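Local coordinates for protein digeranylgeranylglycerophospholipid reductase (Sulfolobus acidocaldarius, PDB 4OPC) that uses FAD to hydrogenate the double bonds of geranylgeranyl chains, turning unsaturated archaeol lipids into the saturated lipids of archaeal membranes, at residues G49-K54 / G94-A99; N72-I77 / D201-F206; M124-E129 / S166-E171; Y160-R165 / G288-T293. All blocks are in the same frame, centred on the assembly; numbering follows the deposited sequence. Where two conformers were deposited one is given.

Interaction 1. Residues G49-K54 / G94-A99; sequences GDAVSK and GFELNA. With FDA (dihydroflavine-adenine dinucleotide), chain B.
Val52 and Phe95 face each other as an antiparallel hydrogen-bonded pair, and the side chains spread from there according to the face of the sheet they occupy. On the Val52 and Phe95 face, the CG2 branch of Val52 meets CD1 of Leu97 at 3.9 Å. CG of Lys54 lies 3.8 Å from CZ of the Phe95 ring, an oblique approach; the lysine then runs on, bending only at its last torsion, to a salt bridge with Asp58. Behind these side chains, Val52 N donates to Phe95 O and Phe95 N to Val52 O, while Leu97 N reaches Asp50 O at 2.9 Å, almost straight (174°). Strand 51-53 is an outermost strand of the eight-stranded mixed sheet, and its backbone pairs with the flavin: Ala51 N donates to O4 of the cofactor, and the flavin N3 donates back to Ala51 O at 2.8 Å. On the Ala51 and Glu96 face, the glutamate chain folds back at its second torsion (chi2 -62°), bringing OE1 to 2.6 Å from Gly49 O. Glu96 OE2 and Asp50 OD2 stand 4.5 Å apart, and Lys222 forms a salt bridge with each, probably easing their mutual repulsion.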
# COMPACT_ATOMS: atom_id res chain seq x y z
N GLY A 49 -1.85 6.09 8.95
CA GLY A 49 -2.98 5.94 9.85
C GLY A 49 -2.77 4.84 10.88
O GLY A 49 -3.47 4.80 11.89
N ASP A 50 -1.82 3.94 10.60
CA ASP A 50 -1.38 2.90 11.54
C ASP A 50 -2.37 1.76 11.74
O ASP A 50 -2.24 0.98 12.70
CB ASP A 50 -0.98 3.47 12.91
CG ASP A 50 0.19 4.44 12.84
OD1 ASP A 50 1.03 4.36 11.92
OD2 ASP A 50 0.27 5.29 13.75
N ALA A 51 -3.34 1.64 10.85
CA ALA A 51 -4.37 0.60 10.97
C ALA A 51 -4.07 -0.59 10.07
O ALA A 51 -3.89 -0.43 8.87
CB ALA A 51 -5.72 1.18 10.63
N VAL A 52 -4.02 -1.79 10.65
CA VAL A 52 -3.71 -2.99 9.87
C VAL A 52 -4.60 -4.16 10.30
O VAL A 52 -4.80 -4.37 11.50
CB VAL A 52 -2.22 -3.42 10.03
CG1 VAL A 52 -1.88 -4.54 9.03
CG2 VAL A 52 -1.27 -2.25 9.85
N SER A 53 -5.10 -4.91 9.34
CA SER A 53 -5.95 -6.07 9.61
C SER A 53 -5.18 -7.18 10.33
O SER A 53 -4.03 -7.47 10.01
CB SER A 53 -6.50 -6.61 8.29
OG SER A 53 -7.15 -7.86 8.46
N LYS A 54 -5.84 -7.82 11.30
CA LYS A 54 -5.24 -8.93 12.03
C LYS A 54 -4.95 -10.10 11.09
O LYS A 54 -3.97 -10.82 11.28
CB LYS A 54 -6.18 -9.35 13.16
CG LYS A 54 -5.75 -10.58 13.94
CD LYS A 54 -6.76 -10.85 15.04
CE LYS A 54 -6.61 -12.23 15.66
NZ LYS A 54 -6.89 -13.34 14.71
N GLY A 94 -8.68 -5.89 13.63
CA GLY A 94 -7.40 -5.30 13.28
C GLY A 94 -6.75 -4.59 14.44
O GLY A 94 -7.21 -4.64 15.58
N PHE A 95 -5.64 -3.93 14.14
CA PHE A 95 -4.84 -3.30 15.17
C PHE A 95 -4.57 -1.86 14.79
O PHE A 95 -4.31 -1.56 13.62
CB PHE A 95 -3.48 -4.00 15.30
CG PHE A 95 -3.57 -5.47 15.57
CD1 PHE A 95 -4.23 -5.95 16.69
CD2 PHE A 95 -2.95 -6.38 14.73
CE1 PHE A 95 -4.28 -7.30 16.95
CE2 PHE A 95 -3.01 -7.73 14.98
CZ PHE A 95 -3.67 -8.19 16.09
N GLU A 96 -4.65 -0.97 15.78
CA GLU A 96 -4.07 0.35 15.65
C GLU A 96 -2.70 0.27 16.32
O GLU A 96 -2.61 0.11 17.55
CB GLU A 96 -4.96 1.41 16.30
CG GLU A 96 -5.68 2.29 15.30
CD GLU A 96 -4.74 3.08 14.44
OE1 GLU A 96 -5.09 3.34 13.27
OE2 GLU A 96 -3.65 3.46 14.93
N LEU A 97 -1.65 0.34 15.51
CA LEU A 97 -0.29 0.07 15.97
C LEU A 97 0.49 1.31 16.30
O LEU A 97 0.24 2.39 15.76
CB LEU A 97 0.48 -0.67 14.87
CG LEU A 97 -0.10 -1.98 14.36
CD1 LEU A 97 0.72 -2.52 13.20
CD2 LEU A 97 -0.14 -2.97 15.49
N ASN A 98 1.48 1.15 17.18
CA ASN A 98 2.62 2.06 17.22
C ASN A 98 3.58 1.53 16.16
O ASN A 98 4.33 0.58 16.41
CB ASN A 98 3.26 2.04 18.61
CG ASN A 98 4.42 3.01 18.74
OD1 ASN A 98 5.09 3.35 17.77
ND2 ASN A 98 4.68 3.45 19.97
N ALA A 99 3.53 2.13 14.97
CA ALA A 99 4.25 1.59 13.82
C ALA A 99 5.76 1.53 13.99
O ALA A 99 6.34 0.48 13.74
CB ALA A 99 3.85 2.34 12.54
PA FDA B . 8.21 2.93 3.87
O1A FDA B . 8.18 4.26 3.21
O2A FDA B . 7.46 2.79 5.19
O5B FDA B . 9.72 2.53 4.13
C5B FDA B . 10.73 2.79 3.14
C4B FDA B . 12.05 2.86 3.86
O4B FDA B . 13.12 2.93 2.90
C3B FDA B . 12.23 4.06 4.80
O3B FDA B . 12.47 3.64 6.14
C2B FDA B . 13.38 4.86 4.16
O2B FDA B . 14.20 5.50 5.12
C1B FDA B . 14.13 3.77 3.41
N9A FDA B . 14.93 4.19 2.26
C8A FDA B . 14.48 4.82 1.13
N7A FDA B . 15.41 5.00 0.21
C5A FDA B . 16.54 4.43 0.78
C6A FDA B . 17.85 4.24 0.29
N6A FDA B . 18.24 4.58 -0.93
N1A FDA B . 18.72 3.58 1.09
C2A FDA B . 18.32 3.20 2.31
N3A FDA B . 17.11 3.29 2.86
C4A FDA B . 16.25 3.89 2.02
N1 FDA B . -1.45 1.72 5.24
C2 FDA B . -2.12 0.89 6.11
O2 FDA B . -2.01 -0.33 6.04
N3 FDA B . -2.87 1.49 7.09
C4 FDA B . -3.14 2.84 7.23
O4 FDA B . -3.73 3.24 8.23
C4X FDA B . -2.49 3.64 6.27
N5 FDA B . -2.64 4.99 6.32
C5X FDA B . -1.78 5.82 5.64
C6 FDA B . -1.75 7.18 5.90
C7 FDA B . -0.83 8.02 5.29
C7M FDA B . -0.75 9.46 5.71
C8 FDA B . 0.07 7.49 4.35
C8M FDA B . 1.13 8.36 3.72
C9 FDA B . 0.03 6.12 4.06
C9A FDA B . -0.87 5.28 4.71
N10 FDA B . -0.91 3.89 4.48
C10 FDA B . -1.62 3.08 5.34
C1' FDA B . 0.04 3.23 3.55
C2' FDA B . 1.24 2.63 4.32
O2' FDA B . 1.73 3.57 5.29
C3' FDA B . 2.37 2.28 3.36
O3' FDA B . 1.82 1.55 2.27
C4' FDA B . 3.48 1.40 3.95
O4' FDA B . 3.94 1.90 5.21
C5' FDA B . 4.64 1.26 3.00
O5' FDA B . 5.71 0.52 3.62
P FDA B . 7.11 0.38 2.88
O1P FDA B . 7.97 -0.44 3.76
O2P FDA B . 6.94 -0.05 1.44
O3P FDA B . 7.67 1.88 2.78
O HOH W 1 2.64 4.91 15.01

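Interaction 2. Residues N72-I77 / D201-F206; sequences NKINGI and DYLRIF
Asn75 and Asp201 meet twice, once through backbone and once through side chains, and the torsions of the aspartate make the second meeting possible. Its CG stands between the backbone N and the carbonyl carbon (chi1 55°), a crowded position that sends OD2 to the asparagine amide. Asn75 ND2 donates at 2.8 Å to Asp201 OD2, which accepts through its anti lone pair and lies close to the amide plane, although amide and carboxylate planes are perpendicular. Asn75 N donates to Asp201 O, also at 2.8 Å and in the carbonyl plane.

Next along the chain, Tyr202 lays its ring against the backbone at Gly76. Gly76 N and Asn75 C lie over one face of that ring, offset toward its rim, and CD2 of Tyr202 comes within 3.3 Å of Gly76 C. A side chain on Gly76 would run into CE2. The phenolic end continues to Asn91, and Lys78 makes a cation-pi contact with the ring.

The opposite face of the sheet is apolar. Ile74, with both torsions near -60°, turns CD1 onto CD2 of Leu203 at 3.6 Å, the two side chains crossing at about a right angle. Ile77 sets CG1 beside Leu203 CD1, and its CG2 meets Ile205 CD1 at 3.9 Å. Leu203 N closes the parallel pairing of strands 70-80 and 202-206 with a bond to Gly76 O.

The chemistry is therefore divided: directional bonds tie Asn75 to Asp201 at one end of the contact, whereas dispersion among branched side chains fills the face on which Ile77 touches the bound lipid.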
# COMPACT_ATOMS: atom_id res chain seq x y z
N ASN A 72 -4.49 0.10 20.18
CA ASN A 72 -5.94 -0.06 20.28
C ASN A 72 -6.44 -1.20 19.41
O ASN A 72 -6.02 -1.34 18.25
CB ASN A 72 -6.62 1.27 19.90
CG ASN A 72 -8.12 1.27 20.16
OD1 ASN A 72 -8.59 0.78 21.20
ND2 ASN A 72 -8.88 1.83 19.23
N LYS A 73 -7.31 -2.03 19.95
CA LYS A 73 -7.91 -3.12 19.19
C LYS A 73 -9.07 -2.62 18.34
O LYS A 73 -9.93 -1.89 18.83
CB LYS A 73 -8.37 -4.24 20.13
CG LYS A 73 -9.04 -5.41 19.42
CD LYS A 73 -8.08 -6.09 18.45
CE LYS A 73 -8.81 -7.09 17.56
NZ LYS A 73 -7.92 -7.63 16.51
N ILE A 74 -9.09 -3.01 17.07
CA ILE A 74 -10.11 -2.56 16.12
C ILE A 74 -11.08 -3.69 15.78
O ILE A 74 -10.65 -4.81 15.48
CB ILE A 74 -9.47 -2.05 14.82
CG1 ILE A 74 -8.54 -0.88 15.13
CG2 ILE A 74 -10.53 -1.64 13.81
CD1 ILE A 74 -9.21 0.26 15.88
N ASN A 75 -12.37 -3.40 15.83
CA ASN A 75 -13.40 -4.40 15.52
C ASN A 75 -14.17 -4.11 14.24
O ASN A 75 -14.98 -4.92 13.81
CB ASN A 75 -14.36 -4.56 16.69
CG ASN A 75 -13.72 -5.24 17.87
OD1 ASN A 75 -12.95 -6.19 17.70
ND2 ASN A 75 -14.01 -4.76 19.07
N GLY A 76 -13.91 -2.96 13.63
CA GLY A 76 -14.57 -2.64 12.37
C GLY A 76 -14.37 -1.20 11.92
O GLY A 76 -13.58 -0.46 12.51
N ILE A 77 -15.10 -0.84 10.88
CA ILE A 77 -15.02 0.50 10.29
C ILE A 77 -16.42 1.07 10.11
O ILE A 77 -17.34 0.37 9.70
CB ILE A 77 -14.33 0.46 8.92
CG1 ILE A 77 -12.89 -0.02 9.05
CG2 ILE A 77 -14.37 1.84 8.25
CD1 ILE A 77 -12.15 -0.11 7.73
N ASP A 201 -13.45 1.29 19.37
CA ASP A 201 -12.95 0.12 18.64
C ASP A 201 -13.30 0.15 17.14
O ASP A 201 -12.96 -0.77 16.41
CB ASP A 201 -13.43 -1.18 19.29
CG ASP A 201 -14.94 -1.27 19.44
OD1 ASP A 201 -15.61 -0.22 19.56
OD2 ASP A 201 -15.46 -2.41 19.48
N TYR A 202 -13.94 1.23 16.69
CA TYR A 202 -14.24 1.37 15.28
C TYR A 202 -13.49 2.54 14.64
O TYR A 202 -13.52 3.66 15.16
CB TYR A 202 -15.76 1.54 15.06
CG TYR A 202 -16.50 0.23 15.15
CD1 TYR A 202 -16.77 -0.35 16.38
CD2 TYR A 202 -16.89 -0.44 13.99
CE1 TYR A 202 -17.44 -1.57 16.45
CE2 TYR A 202 -17.56 -1.65 14.06
CZ TYR A 202 -17.82 -2.21 15.29
OH TYR A 202 -18.48 -3.41 15.36
N LEU A 203 -12.83 2.27 13.52
CA LEU A 203 -12.27 3.34 12.70
C LEU A 203 -13.41 4.10 12.03
O LEU A 203 -14.49 3.55 11.80
CB LEU A 203 -11.40 2.76 11.60
CG LEU A 203 -10.28 1.82 12.06
CD1 LEU A 203 -9.52 1.35 10.84
CD2 LEU A 203 -9.35 2.49 13.07
N ARG A 204 -13.17 5.38 11.73
CA ARG A 204 -14.13 6.17 10.98
C ARG A 204 -13.50 6.65 9.69
O ARG A 204 -12.40 7.19 9.69
CB ARG A 204 -14.62 7.37 11.78
CG ARG A 204 -15.19 7.01 13.15
CD ARG A 204 -15.51 8.26 13.95
NE ARG A 204 -15.67 7.95 15.36
CZ ARG A 204 -15.86 8.86 16.31
NH1 ARG A 204 -15.91 10.15 16.01
NH2 ARG A 204 -15.99 8.47 17.58
N ILE A 205 -14.22 6.44 8.59
CA ILE A 205 -13.80 6.92 7.28
C ILE A 205 -14.92 7.80 6.74
O ILE A 205 -16.09 7.38 6.73
CB ILE A 205 -13.53 5.75 6.32
CG1 ILE A 205 -12.27 5.01 6.78
CG2 ILE A 205 -13.35 6.26 4.88
CD1 ILE A 205 -11.92 3.80 5.93
N PHE A 206 -14.58 9.01 6.31
CA PHE A 206 -15.57 9.98 5.85
C PHE A 206 -15.33 10.26 4.38
O PHE A 206 -14.30 10.85 4.01
CB PHE A 206 -15.44 11.28 6.64
CG PHE A 206 -15.56 11.12 8.13
CD1 PHE A 206 -16.79 11.22 8.75
CD2 PHE A 206 -14.44 10.92 8.91
CE1 PHE A 206 -16.89 11.10 10.14
CE2 PHE A 206 -14.54 10.79 10.28
CZ PHE A 206 -15.76 10.88 10.89

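Interaction 3. Residues M124-E129 / S166-E171; sequences MKPIFE and SKLPPE
The Phe128 ring has Pro169 lying over one of its faces, with CD 4.2 Å from the ring centroid and only 14° off the normal, a CH-pi contact. Pro169 CG lies 3.7 Å from Phe128 CE2. On the other half of the ring, CD1 of Phe128 meets CD2 of Leu168 at 3.8 Å, the two side chains crossing at about a right angle. The phenylalanine reaches this place because its CG is anti to the backbone N (chi1 -174°), which swings the ring toward the loop 166-171.

One leucine methyl serves two partners: Leu168 CD2 also rests against CB of Pro126 at 3.6 Å, so it sits between the pyrrolidine and the aromatic ring. With an alanine in place of Phe128, Pro169 would probably lose the surface it packs over, and Leu168 CD2 would be left with Pro126 alone in this contact. Further along, Lys167 crosses Pro126 at about a right angle, its CB 3.8 Å from CD of that ring. Beyond CG the lysine is fully extended, which carries NZ to Met124 O for a hydrogen bond of 2.8 Å, tilted 16° from the carbonyl plane. The ammonium group thus holds the backbone where Met124 and Lys125 form a classic beta bulge opposite Val137.

The contact lies near the surface. Strand 121-129 is an outermost strand of a four-stranded mixed sheet, paired with strand 132-140, whose Val133 also touches Leu168. The loop that follows strand 153-156 packs along it, with Phe164 against Pro126 and Leu172 against Phe128.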
# COMPACT_ATOMS: atom_id res chain seq x y z
N MET A 124 23.19 4.44 -2.44
CA MET A 124 23.34 5.60 -3.29
C MET A 124 23.21 5.28 -4.75
O MET A 124 22.68 6.08 -5.52
CB MET A 124 24.70 6.25 -3.04
CG MET A 124 24.77 6.99 -1.71
SD MET A 124 23.54 8.33 -1.61
CE MET A 124 23.97 9.11 -0.05
N LYS A 125 23.72 4.13 -5.17
CA LYS A 125 23.56 3.76 -6.57
C LYS A 125 23.68 2.26 -6.76
O LYS A 125 24.35 1.57 -5.99
CB LYS A 125 24.54 4.50 -7.47
CG LYS A 125 25.96 4.06 -7.33
CD LYS A 125 26.86 4.82 -8.30
CE LYS A 125 28.33 4.60 -7.99
NZ LYS A 125 29.23 5.27 -8.97
N PRO A 126 23.00 1.74 -7.79
CA PRO A 126 23.11 0.31 -8.10
C PRO A 126 24.47 -0.06 -8.66
O PRO A 126 25.14 0.74 -9.31
CB PRO A 126 22.06 0.10 -9.20
CG PRO A 126 21.12 1.26 -9.05
CD PRO A 126 21.97 2.40 -8.60
N ILE A 127 24.88 -1.29 -8.38
CA ILE A 127 25.91 -1.93 -9.18
C ILE A 127 25.14 -2.68 -10.24
O ILE A 127 24.32 -3.54 -9.92
CB ILE A 127 26.77 -2.91 -8.36
CG1 ILE A 127 27.42 -2.19 -7.17
CG2 ILE A 127 27.83 -3.57 -9.25
CD1 ILE A 127 28.05 -3.13 -6.19
N PHE A 128 25.36 -2.33 -11.50
CA PHE A 128 24.61 -2.93 -12.60
C PHE A 128 25.59 -3.32 -13.69
O PHE A 128 26.29 -2.47 -14.24
CB PHE A 128 23.58 -1.95 -13.15
CG PHE A 128 22.67 -2.55 -14.18
CD1 PHE A 128 21.63 -3.39 -13.80
CD2 PHE A 128 22.85 -2.29 -15.53
CE1 PHE A 128 20.79 -3.96 -14.75
CE2 PHE A 128 22.01 -2.85 -16.48
CZ PHE A 128 20.99 -3.69 -16.08
N GLU A 129 25.67 -4.62 -13.97
CA GLU A 129 26.66 -5.10 -14.91
C GLU A 129 26.12 -6.30 -15.67
O GLU A 129 25.44 -7.15 -15.10
CB GLU A 129 27.98 -5.39 -14.18
CG GLU A 129 28.45 -6.83 -14.16
CD GLU A 129 29.54 -7.06 -13.12
OE1 GLU A 129 29.78 -6.14 -12.30
OE2 GLU A 129 30.14 -8.15 -13.12
N SER A 166 14.92 3.59 -9.48
CA SER A 166 14.81 4.71 -10.41
C SER A 166 16.15 5.08 -11.02
O SER A 166 16.21 5.87 -11.97
CB SER A 166 14.21 5.93 -9.73
OG SER A 166 15.05 6.40 -8.69
N LYS A 167 17.23 4.51 -10.49
CA LYS A 167 18.58 4.80 -10.98
C LYS A 167 19.09 3.75 -11.95
O LYS A 167 20.23 3.83 -12.41
CB LYS A 167 19.54 4.99 -9.81
CG LYS A 167 19.18 6.22 -8.97
CD LYS A 167 20.17 6.48 -7.85
CE LYS A 167 19.71 7.67 -7.02
NZ LYS A 167 20.74 8.07 -6.01
N LEU A 168 18.25 2.76 -12.25
CA LEU A 168 18.60 1.73 -13.22
C LEU A 168 18.25 2.22 -14.64
O LEU A 168 17.52 3.20 -14.79
CB LEU A 168 17.85 0.44 -12.88
CG LEU A 168 18.31 -0.22 -11.58
CD1 LEU A 168 17.35 -1.33 -11.17
CD2 LEU A 168 19.72 -0.76 -11.75
N PRO A 169 18.79 1.54 -15.67
CA PRO A 169 18.52 1.97 -17.05
C PRO A 169 17.02 2.02 -17.33
O PRO A 169 16.31 1.08 -17.00
CB PRO A 169 19.18 0.87 -17.88
CG PRO A 169 20.32 0.43 -17.03
CD PRO A 169 19.80 0.48 -15.62
N PRO A 170 16.55 3.12 -17.94
CA PRO A 170 15.11 3.37 -18.05
C PRO A 170 14.36 2.37 -18.94
O PRO A 170 13.15 2.25 -18.81
CB PRO A 170 15.04 4.78 -18.65
CG PRO A 170 16.34 4.97 -19.33
CD PRO A 170 17.34 4.23 -18.50
N GLU A 171 15.07 1.67 -19.81
CA GLU A 171 14.42 0.69 -20.68
C GLU A 171 13.96 -0.57 -19.93
O GLU A 171 13.14 -1.33 -20.45
CB GLU A 171 15.33 0.31 -21.86
CG GLU A 171 16.57 -0.49 -21.49
CD GLU A 171 17.76 0.38 -21.15
OE1 GLU A 171 17.58 1.59 -20.88
OE2 GLU A 171 18.90 -0.14 -21.17

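Interaction 4. Residues Y160-R165 / G288-T293; sequences YSRSFR and GDSGFT. With FDA (dihydroflavine-adenine dinucleotide), chain B.
Arg165 starts with CG between its backbone N and carbonyl carbon (chi1 69°) and then runs straight to NE, a course that delivers its guanidinium side-on to Ser290. NE donates at 3.2 Å to Ser290 OG, which lies close to the guanidinium plane, and NH2 donates to Ser290 O at 2.8 Å. Ser290 OG, turned anti to its own N, has a further partner in Glu156. The Phe292 ring stands at the guanidinium edge, CZ 3.4 Å from Arg165 NH2, with the two planes 79° apart. Arg162 passes alongside, its CG 3.5 Å from Ser290 OG, and its NE turns back to Tyr160 O. A leucine in place of Arg165 would probably leave Ser290 O without its NH2 donor and Ser290 OG without NE, weakening the tie between the two loops.

Both loops grip the cofactor. Asp289 N donates to the flavin phosphate oxygen O2P, and OD1 accepts from the ribityl O3' at 2.7 Å. Ser163 OG donates to adenine N7A. One water accepts from Tyr160 N while donating to Asp289 OD2 and to O1A. The arginine-serine bonds thus act in the second shell, and are likely to hold together two loops that contact the adenine, diphosphate and ribityl parts of FAD.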
# COMPACT_ATOMS: atom_id res chain seq x y z
N TYR A 160 7.83 4.97 -1.41
CA TYR A 160 7.46 5.80 -2.54
C TYR A 160 8.69 6.46 -3.20
O TYR A 160 8.66 6.80 -4.38
CB TYR A 160 6.45 6.86 -2.12
CG TYR A 160 6.03 7.81 -3.22
CD1 TYR A 160 4.98 7.50 -4.08
CD2 TYR A 160 6.71 9.00 -3.41
CE1 TYR A 160 4.61 8.38 -5.10
CE2 TYR A 160 6.36 9.87 -4.41
CZ TYR A 160 5.32 9.56 -5.25
OH TYR A 160 4.99 10.46 -6.25
N SER A 161 9.75 6.67 -2.43
CA SER A 161 10.96 7.26 -2.99
C SER A 161 11.47 6.51 -4.22
O SER A 161 11.99 7.14 -5.14
CB SER A 161 12.08 7.36 -1.94
OG SER A 161 12.74 6.13 -1.74
N ARG A 162 11.32 5.19 -4.23
CA ARG A 162 11.82 4.36 -5.34
C ARG A 162 13.25 4.75 -5.68
O ARG A 162 13.63 4.85 -6.84
CB ARG A 162 10.92 4.48 -6.57
CG ARG A 162 9.52 3.99 -6.29
CD ARG A 162 8.56 4.51 -7.32
NE ARG A 162 8.12 5.86 -7.00
CZ ARG A 162 7.76 6.78 -7.89
NH1 ARG A 162 7.85 6.52 -9.19
NH2 ARG A 162 7.34 7.96 -7.47
N SER A 163 14.04 4.98 -4.64
CA SER A 163 15.29 5.71 -4.79
C SER A 163 16.47 4.89 -5.32
O SER A 163 17.54 5.44 -5.60
CB SER A 163 15.67 6.33 -3.46
OG SER A 163 15.91 5.31 -2.50
N PHE A 164 16.28 3.58 -5.44
CA PHE A 164 17.30 2.72 -6.01
C PHE A 164 16.92 2.30 -7.43
O PHE A 164 17.68 2.51 -8.37
CB PHE A 164 17.52 1.52 -5.09
CG PHE A 164 18.61 0.58 -5.53
CD1 PHE A 164 19.93 0.83 -5.16
CD2 PHE A 164 18.32 -0.56 -6.25
CE1 PHE A 164 20.93 -0.06 -5.52
CE2 PHE A 164 19.34 -1.44 -6.61
CZ PHE A 164 20.64 -1.18 -6.24
N ARG A 165 15.73 1.72 -7.58
CA ARG A 165 15.32 1.24 -8.91
C ARG A 165 15.20 2.36 -9.93
O ARG A 165 15.37 2.12 -11.14
CB ARG A 165 14.04 0.40 -8.84
CG ARG A 165 12.77 1.17 -8.48
CD ARG A 165 11.62 0.18 -8.35
NE ARG A 165 10.30 0.80 -8.21
CZ ARG A 165 9.57 1.23 -9.23
NH1 ARG A 165 10.02 1.13 -10.47
NH2 ARG A 165 8.38 1.79 -8.99
N GLY A 288 6.65 -3.50 -1.43
CA GLY A 288 6.06 -2.37 -0.74
C GLY A 288 5.65 -1.22 -1.65
O GLY A 288 5.36 -1.42 -2.84
N ASP A 289 5.62 -0.02 -1.08
CA ASP A 289 5.22 1.15 -1.87
C ASP A 289 6.07 1.32 -3.13
O ASP A 289 5.57 1.82 -4.14
CB ASP A 289 5.29 2.45 -1.05
CG ASP A 289 4.17 2.61 -0.04
OD1 ASP A 289 3.27 1.75 0.04
OD2 ASP A 289 4.20 3.63 0.70
N SER A 290 7.35 0.95 -3.07
CA SER A 290 8.20 1.06 -4.25
C SER A 290 7.66 0.22 -5.40
O SER A 290 7.87 0.56 -6.56
CB SER A 290 9.62 0.63 -3.91
OG SER A 290 10.45 0.80 -5.05
N GLY A 291 6.99 -0.89 -5.07
CA GLY A 291 6.37 -1.75 -6.06
C GLY A 291 4.87 -1.52 -6.22
O GLY A 291 4.19 -2.33 -6.84
N PHE A 292 4.37 -0.44 -5.63
CA PHE A 292 2.95 -0.06 -5.70
C PHE A 292 2.02 -1.14 -5.13
O PHE A 292 1.03 -1.49 -5.76
CB PHE A 292 2.51 0.30 -7.13
CG PHE A 292 3.45 1.24 -7.85
CD1 PHE A 292 4.09 2.28 -7.19
CD2 PHE A 292 3.69 1.07 -9.21
CE1 PHE A 292 4.92 3.15 -7.85
CE2 PHE A 292 4.55 1.92 -9.88
CZ PHE A 292 5.17 2.95 -9.21
N THR A 293 2.31 -1.63 -3.93
CA THR A 293 1.51 -2.70 -3.34
C THR A 293 0.21 -2.27 -2.60
O THR A 293 -0.54 -3.10 -2.10
CB THR A 293 2.37 -3.61 -2.45
OG1 THR A 293 3.09 -2.80 -1.50
CG2 THR A 293 3.37 -4.37 -3.30
PA FDA B . 8.21 2.93 3.87
O1A FDA B . 8.18 4.26 3.21
O2A FDA B . 7.46 2.79 5.19
O5B FDA B . 9.72 2.53 4.13
C5B FDA B . 10.73 2.79 3.14
C4B FDA B . 12.05 2.86 3.86
O4B FDA B . 13.12 2.93 2.90
C3B FDA B . 12.23 4.06 4.80
O3B FDA B . 12.47 3.64 6.14
C2B FDA B . 13.38 4.86 4.16
O2B FDA B . 14.20 5.50 5.12
C1B FDA B . 14.13 3.77 3.41
N9A FDA B . 14.93 4.19 2.26
C8A FDA B . 14.48 4.82 1.13
N7A FDA B . 15.41 5.00 0.21
C5A FDA B . 16.54 4.43 0.78
C6A FDA B . 17.85 4.24 0.29
N6A FDA B . 18.24 4.58 -0.93
N1A FDA B . 18.72 3.58 1.09
C2A FDA B . 18.32 3.20 2.31
N3A FDA B . 17.11 3.29 2.86
C4A FDA B . 16.25 3.89 2.02
N1 FDA B . -1.45 1.72 5.24
C2 FDA B . -2.12 0.89 6.11
O2 FDA B . -2.01 -0.33 6.04
N3 FDA B . -2.87 1.49 7.09
C4 FDA B . -3.14 2.84 7.23
O4 FDA B . -3.73 3.24 8.23
C4X FDA B . -2.49 3.64 6.27
N5 FDA B . -2.64 4.99 6.32
C5X FDA B . -1.78 5.82 5.64
C6 FDA B . -1.75 7.18 5.90
C7 FDA B . -0.83 8.02 5.29
C7M FDA B . -0.75 9.46 5.71
C8 FDA B . 0.07 7.49 4.35
C8M FDA B . 1.13 8.36 3.72
C9 FDA B . 0.03 6.12 4.06
C9A FDA B . -0.87 5.28 4.71
N10 FDA B . -0.91 3.89 4.48
C10 FDA B . -1.62 3.08 5.34
C1' FDA B . 0.04 3.23 3.55
C2' FDA B . 1.24 2.63 4.32
O2' FDA B . 1.73 3.57 5.29
C3' FDA B . 2.37 2.28 3.36
O3' FDA B . 1.82 1.55 2.27
C4' FDA B . 3.48 1.40 3.95
O4' FDA B . 3.94 1.90 5.21
C5' FDA B . 4.64 1.26 3.00
O5' FDA B . 5.71 0.52 3.62
P FDA B . 7.11 0.38 2.88
O1P FDA B . 7.97 -0.44 3.76
O2P FDA B . 6.94 -0.05 1.44
O3P FDA B . 7.67 1.88 2.78
O HOH W 2 6.47 5.07 1.15

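In the fold
From the N terminus, interaction 1 closes first, bringing residues 94-99 back to the flavin-binding edge strand 51-53. Interaction 2 opens within that loop, at 72-77, and closes only at 201-206; the two therefore cross, and they touch through the neighbouring strands 70-80 and 87-97 of one sheet. The long excursion between the ends of interaction 2 contains the whole of interaction 3; their centres are about 42 Å apart, on opposite sides of the chain's centre. Interaction 4 starts before interaction 3 closes and ends at 288-293, crossing both 2 and 3; Phe164 packs on Pro126 where 3 and 4 meet. Interactions 1 and 4 both touch the cofactor, which spans from the eight-stranded sheet to the loops near its diphosphate.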